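Local coordinates for beta-hydroxyacid dehydrogenase, 3-hydroxyisobutyrate dehydrogenase (Saccharomonospora xinjiangensis XJ-54, PDB 6GRL), which probably reduces imines with NADPH as hydride donor, as expected of an S-selective imine reductase related to the beta-hydroxyacid dehydrogenases, at residues Ser153-Arg156 / Ser157-Asp160; Arg37-Glu41 / Arg42-Thr46. All coordinates share one frame; numbering follows the deposited sequence. Where two conformers were deposited one is given.

The two contacts are local ones at opposite kinds of helix end, and both lie in the N-terminal, Rossmann-type domain that probably binds NADP. Contact 2 (37-41 with 42-46) closes helix 30-41 and turns the chain into strand 46-49; the turn into this helix and its first residues hold Gly27, Gly29 and Gly32, consistent with the Rossmann GxGxxG pattern. Contact 1 (153-156 with 157-160), later in the chain, opens helix 156-166 after strand 149-154, which runs antiparallel to strand 130-137 and parallel to strand 171-174. The centres of contact 1 and contact 2 are 22 Å apart and the nearest atoms of contacts 1 and 2 about 12 Å, so the two do not touch.

Contact 1 (Ser153-Arg156 / Ser157-Asp160); sequences SGSR and SAFD
Ser155 and Ser157 meet hydroxyl to hydroxyl at the N-terminus of helix 156-166, in the beta-alpha-beta unit that runs from strand 149-154 to strand 171-174. Ser155 is the N-cap. In the conformer described here, one of two, its OG swings anti to the backbone N (chi1 162°) and thereby reaches forward over the first turn, where it accepts a weak bond from Ala158 N at 3.4 Å. In this conformer Ser157 OG donates to the same oxygen, Ser155 OG, at 2.9 Å, so two donors converge on one cap. A short hydroxyl side chain suits this place because it can stand in for the carbonyl that a preceding turn would supply. The ring of Phe159 leads away from the cap and packs on Leu132 and Val172 of the flanking strands, meeting Tyr174, while the small Ala158 fits against Glu130. The backbone bond from Asp160 N to Arg156 O, 2.9 Å, sets Asp160 one turn from Arg156. Their side chains run side by side, but the charged ends stay separate; the guanidinium instead forms a salt bridge with Glu177. What touches is the arginine's aliphatic stem, its CG lying 3.8 Å from Asp160 OD2.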
loop_
_atom_site.group_PDB
_atom_site.type_symbol
_atom_site.label_atom_id
_atom_site.label_comp_id
_atom_site.label_asym_id
_atom_site.label_seq_id
_atom_site.Cartn_x
_atom_site.Cartn_y
_atom_site.Cartn_z
ATOM N N SER A 153 10.575 -3.106 0.350
ATOM C CA SER A 153 11.387 -3.264 -0.846
ATOM C C SER A 153 12.748 -2.630 -0.596
ATOM O O SER A 153 12.902 -1.757 0.264
ATOM C CB SER A 153 10.710 -2.649 -2.077
ATOM O OG SER A 153 10.234 -1.341 -1.812
ATOM N N GLY A 154 13.737 -3.088 -1.354
ATOM C CA GLY A 154 15.109 -2.665 -1.197
ATOM C C GLY A 154 16.026 -3.866 -1.182
ATOM O O GLY A 154 15.662 -4.954 -1.641
ATOM N N SER A 155 17.223 -3.664 -0.633
ATOM C CA SER A 155 18.221 -4.725 -0.601
ATOM C C SER A 155 17.685 -5.951 0.126
ATOM O O SER A 155 17.186 -5.855 1.251
ATOM C CB SER A 155 19.498 -4.228 0.076
ATOM O OG SER A 155 20.304 -5.317 0.494
ATOM N N ARG A 156 17.791 -7.111 -0.527
ATOM C CA ARG A 156 17.299 -8.350 0.067
ATOM C C ARG A 156 18.111 -8.739 1.296
ATOM O O ARG A 156 17.561 -9.275 2.263
ATOM C CB ARG A 156 17.324 -9.474 -0.968
ATOM C CG ARG A 156 16.368 -10.615 -0.667
ATOM C CD ARG A 156 16.449 -11.699 -1.729
ATOM N NE ARG A 156 15.263 -11.719 -2.579
ATOM C CZ ARG A 156 15.205 -11.179 -3.792
ATOM N NH1 ARG A 156 14.082 -11.243 -4.495
ATOM N NH2 ARG A 156 16.269 -10.576 -4.304
ATOM N N SER A 157 19.421 -8.481 1.273
ATOM C CA SER A 157 20.259 -8.820 2.419
ATOM C C SER A 157 19.865 -8.011 3.649
ATOM O O SER A 157 19.864 -8.533 4.771
ATOM C CB SER A 157 21.732 -8.597 2.078
ATOM O OG SER A 157 22.005 -7.222 1.867
ATOM N N ALA A 158 19.523 -6.735 3.458
ATOM C CA ALA A 158 19.099 -5.910 4.585
ATOM C C ALA A 158 17.749 -6.364 5.126
ATOM O O ALA A 158 17.516 -6.327 6.340
ATOM C CB ALA A 158 19.045 -4.441 4.170
ATOM N N PHE A 159 16.847 -6.795 4.243
ATOM C CA PHE A 159 15.552 -7.286 4.700
ATOM C C PHE A 159 15.703 -8.590 5.473
ATOM O O PHE A 159 15.107 -8.763 6.542
ATOM C CB PHE A 159 14.607 -7.474 3.514
ATOM C CG PHE A 159 13.293 -8.095 3.887
ATOM C CD1 PHE A 159 12.266 -7.316 4.388
ATOM C CD2 PHE A 159 13.091 -9.460 3.752
ATOM C CE1 PHE A 159 11.058 -7.883 4.738
ATOM C CE2 PHE A 159 11.887 -10.033 4.105
ATOM C CZ PHE A 159 10.868 -9.244 4.596
ATOM N N ASP A 160 16.497 -9.524 4.942
ATOM C CA ASP A 160 16.647 -10.824 5.588
ATOM C C ASP A 160 17.271 -10.687 6.971
ATOM O O ASP A 160 16.862 -11.371 7.916
ATOM C CB ASP A 160 17.489 -11.752 4.713
ATOM C CG ASP A 160 16.793 -12.127 3.419
ATOM O OD1 ASP A 160 15.545 -12.104 3.382
ATOM O OD2 ASP A 160 17.495 -12.451 2.438
#

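Contact 2 (Arg37-Glu41 / Arg42-Thr46); sequences RAFVE and RGHRT
Phe39 and His44 meet edge to face where helix 30-41 ends in a Schellman motif, the phenyl edge directed at the imidazole face with the planes at 77°. The nearest ring atoms, Phe39 CD1 and His44 CD2, are 3.9 Å apart. His44 CD2 also lies 3.3 Å from Phe39 O, which sits in the imidazole plane at its edge. The imidazole is pinned by bonds from both nitrogens, ND1 to Asp21 O and NE2 to Glu168, which suits histidine to a buried place beside an aromatic ring.

Backbone bonds close the helix. His44 N reaches back to Phe39 O at 3.2 Å, and Gly43 N to Val40 O at 3.1 Å. Gly43 has positive phi (89°), at which a side chain would jam against the preceding carbonyl. A water lies within hydrogen-bonding distance of both Val40 O and His44 O.

Nonpolar packing joins Val40 to Thr46: the CG2 methyl of the valine lies 3.6 Å from Thr46 CB, the side chains crossing at about a right angle. Thr46 OG1, anti to its own carbonyl carbon (chi1 -53°), turns back to donate to His44 O at 2.9 Å. Replacing Thr46 by a valine would remove the hydroxyl, and His44 O would probably lose this donor, with the turn less firmly tied.

The chemistry thus implies a helix end sealed largely by its own chain: backbone N-H groups of the turn satisfy the carbonyls of Phe39 and Val40, while the Thr46 hydroxyl binds His44 O.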
loop_
_atom_site.group_PDB
_atom_site.type_symbol
_atom_site.label_atom_id
_atom_site.label_comp_id
_atom_site.label_asym_id
_atom_site.label_seq_id
_atom_site.Cartn_x
_atom_site.Cartn_y
_atom_site.Cartn_z
ATOM N N ARG A 37 6.257 2.786 20.349
ATOM C CA ARG A 37 5.718 2.016 21.468
ATOM C C ARG A 37 5.973 0.526 21.284
ATOM O O ARG A 37 6.362 -0.167 22.231
ATOM C CB ARG A 37 4.220 2.277 21.619
ATOM C CG ARG A 37 3.867 3.546 22.371
ATOM C CD ARG A 37 2.426 3.500 22.864
ATOM N NE ARG A 37 1.484 3.266 21.773
ATOM C CZ ARG A 37 0.945 4.229 21.032
ATOM N NH1 ARG A 37 1.254 5.497 21.263
ATOM N NH2 ARG A 37 0.098 3.925 20.058
ATOM N N ALA A 38 5.757 0.016 20.069
ATOM C CA ALA A 38 5.955 -1.407 19.818
ATOM C C ALA A 38 7.399 -1.817 20.074
ATOM O O ALA A 38 7.657 -2.882 20.648
ATOM C CB ALA A 38 5.542 -1.753 18.388
ATOM N N PHE A 39 8.355 -0.981 19.665
ATOM C CA PHE A 39 9.760 -1.295 19.902
ATOM C C PHE A 39 10.101 -1.213 21.385
ATOM O O PHE A 39 10.844 -2.055 21.903
ATOM C CB PHE A 39 10.652 -0.361 19.086
ATOM C CG PHE A 39 10.675 -0.678 17.615
ATOM C CD1 PHE A 39 10.688 -1.990 17.174
ATOM C CD2 PHE A 39 10.679 0.340 16.674
ATOM C CE1 PHE A 39 10.710 -2.284 15.822
ATOM C CE2 PHE A 39 10.700 0.053 15.319
ATOM C CZ PHE A 39 10.716 -1.261 14.894
ATOM N N VAL A 40 9.561 -0.212 22.087
ATOM C CA VAL A 40 9.811 -0.084 23.522
ATOM C C VAL A 40 9.306 -1.318 24.260
ATOM O O VAL A 40 10.000 -1.881 25.115
ATOM C CB VAL A 40 9.163 1.201 24.070
ATOM C CG1 VAL A 40 9.159 1.189 25.591
ATOM C CG2 VAL A 40 9.888 2.430 23.547
ATOM N N GLU A 41 8.092 -1.762 23.928
ATOM C CA GLU A 41 7.495 -2.907 24.605
ATOM C C GLU A 41 8.229 -4.210 24.311
ATOM O O GLU A 41 8.086 -5.170 25.075
ATOM C CB GLU A 41 6.023 -3.036 24.210
ATOM C CG GLU A 41 5.166 -1.852 24.633
ATOM C CD GLU A 41 3.783 -1.873 24.010
ATOM O OE1 GLU A 41 3.481 -2.818 23.252
ATOM O OE2 GLU A 41 3.001 -0.934 24.271
ATOM N N ARG A 42 9.003 -4.266 23.230
ATOM C CA ARG A 42 9.768 -5.456 22.882
ATOM C C ARG A 42 11.180 -5.440 23.458
ATOM O O ARG A 42 11.989 -6.305 23.106
ATOM C CB ARG A 42 9.827 -5.621 21.360
ATOM C CG ARG A 42 8.501 -6.013 20.724
ATOM C CD ARG A 42 7.895 -7.236 21.397
ATOM N NE ARG A 42 8.451 -8.482 20.876
ATOM C CZ ARG A 42 7.996 -9.111 19.798
ATOM N NH1 ARG A 42 6.972 -8.614 19.118
ATOM N NH2 ARG A 42 8.564 -10.240 19.398
ATOM N N GLY A 43 11.492 -4.479 24.325
ATOM C CA GLY A 43 12.778 -4.433 24.987
ATOM C C GLY A 43 13.869 -3.676 24.263
ATOM O O GLY A 43 14.998 -3.623 24.767
ATOM N N HIS A 44 13.579 -3.091 23.104
ATOM C CA HIS A 44 14.594 -2.330 22.389
ATOM C C HIS A 44 14.917 -1.037 23.123
ATOM O O HIS A 44 14.020 -0.331 23.595
ATOM C CB HIS A 44 14.120 -1.989 20.976
ATOM C CG HIS A 44 13.841 -3.181 20.118
ATOM N ND1 HIS A 44 14.809 -3.783 19.343
ATOM C CD2 HIS A 44 12.699 -3.874 19.898
ATOM C CE1 HIS A 44 14.277 -4.800 18.690
ATOM N NE2 HIS A 44 12.998 -4.878 19.009
ATOM N N ARG A 45 16.206 -0.732 23.231
ATOM C CA ARG A 45 16.637 0.591 23.677
ATOM C C ARG A 45 16.239 1.586 22.597
ATOM O O ARG A 45 16.933 1.742 21.591
ATOM C CB ARG A 45 18.140 0.617 23.934
ATOM C CG ARG A 45 18.669 1.983 24.341
ATOM C CD ARG A 45 20.136 1.918 24.739
ATOM N NE ARG A 45 21.011 1.735 23.584
ATOM C CZ ARG A 45 21.434 2.720 22.798
ATOM N NH1 ARG A 45 21.060 3.970 23.038
ATOM N NH2 ARG A 45 22.230 2.456 21.771
ATOM N N THR A 46 15.105 2.248 22.795
ATOM C CA THR A 46 14.481 3.067 21.765
ATOM C C THR A 46 14.736 4.545 22.014
ATOM O O THR A 46 14.463 5.055 23.107
ATOM C CB THR A 46 12.979 2.788 21.712
ATOM O OG1 THR A 46 12.766 1.377 21.573
ATOM C CG2 THR A 46 12.332 3.511 20.540
HETATM O O HOH W 1 12.560 -0.894 25.928
#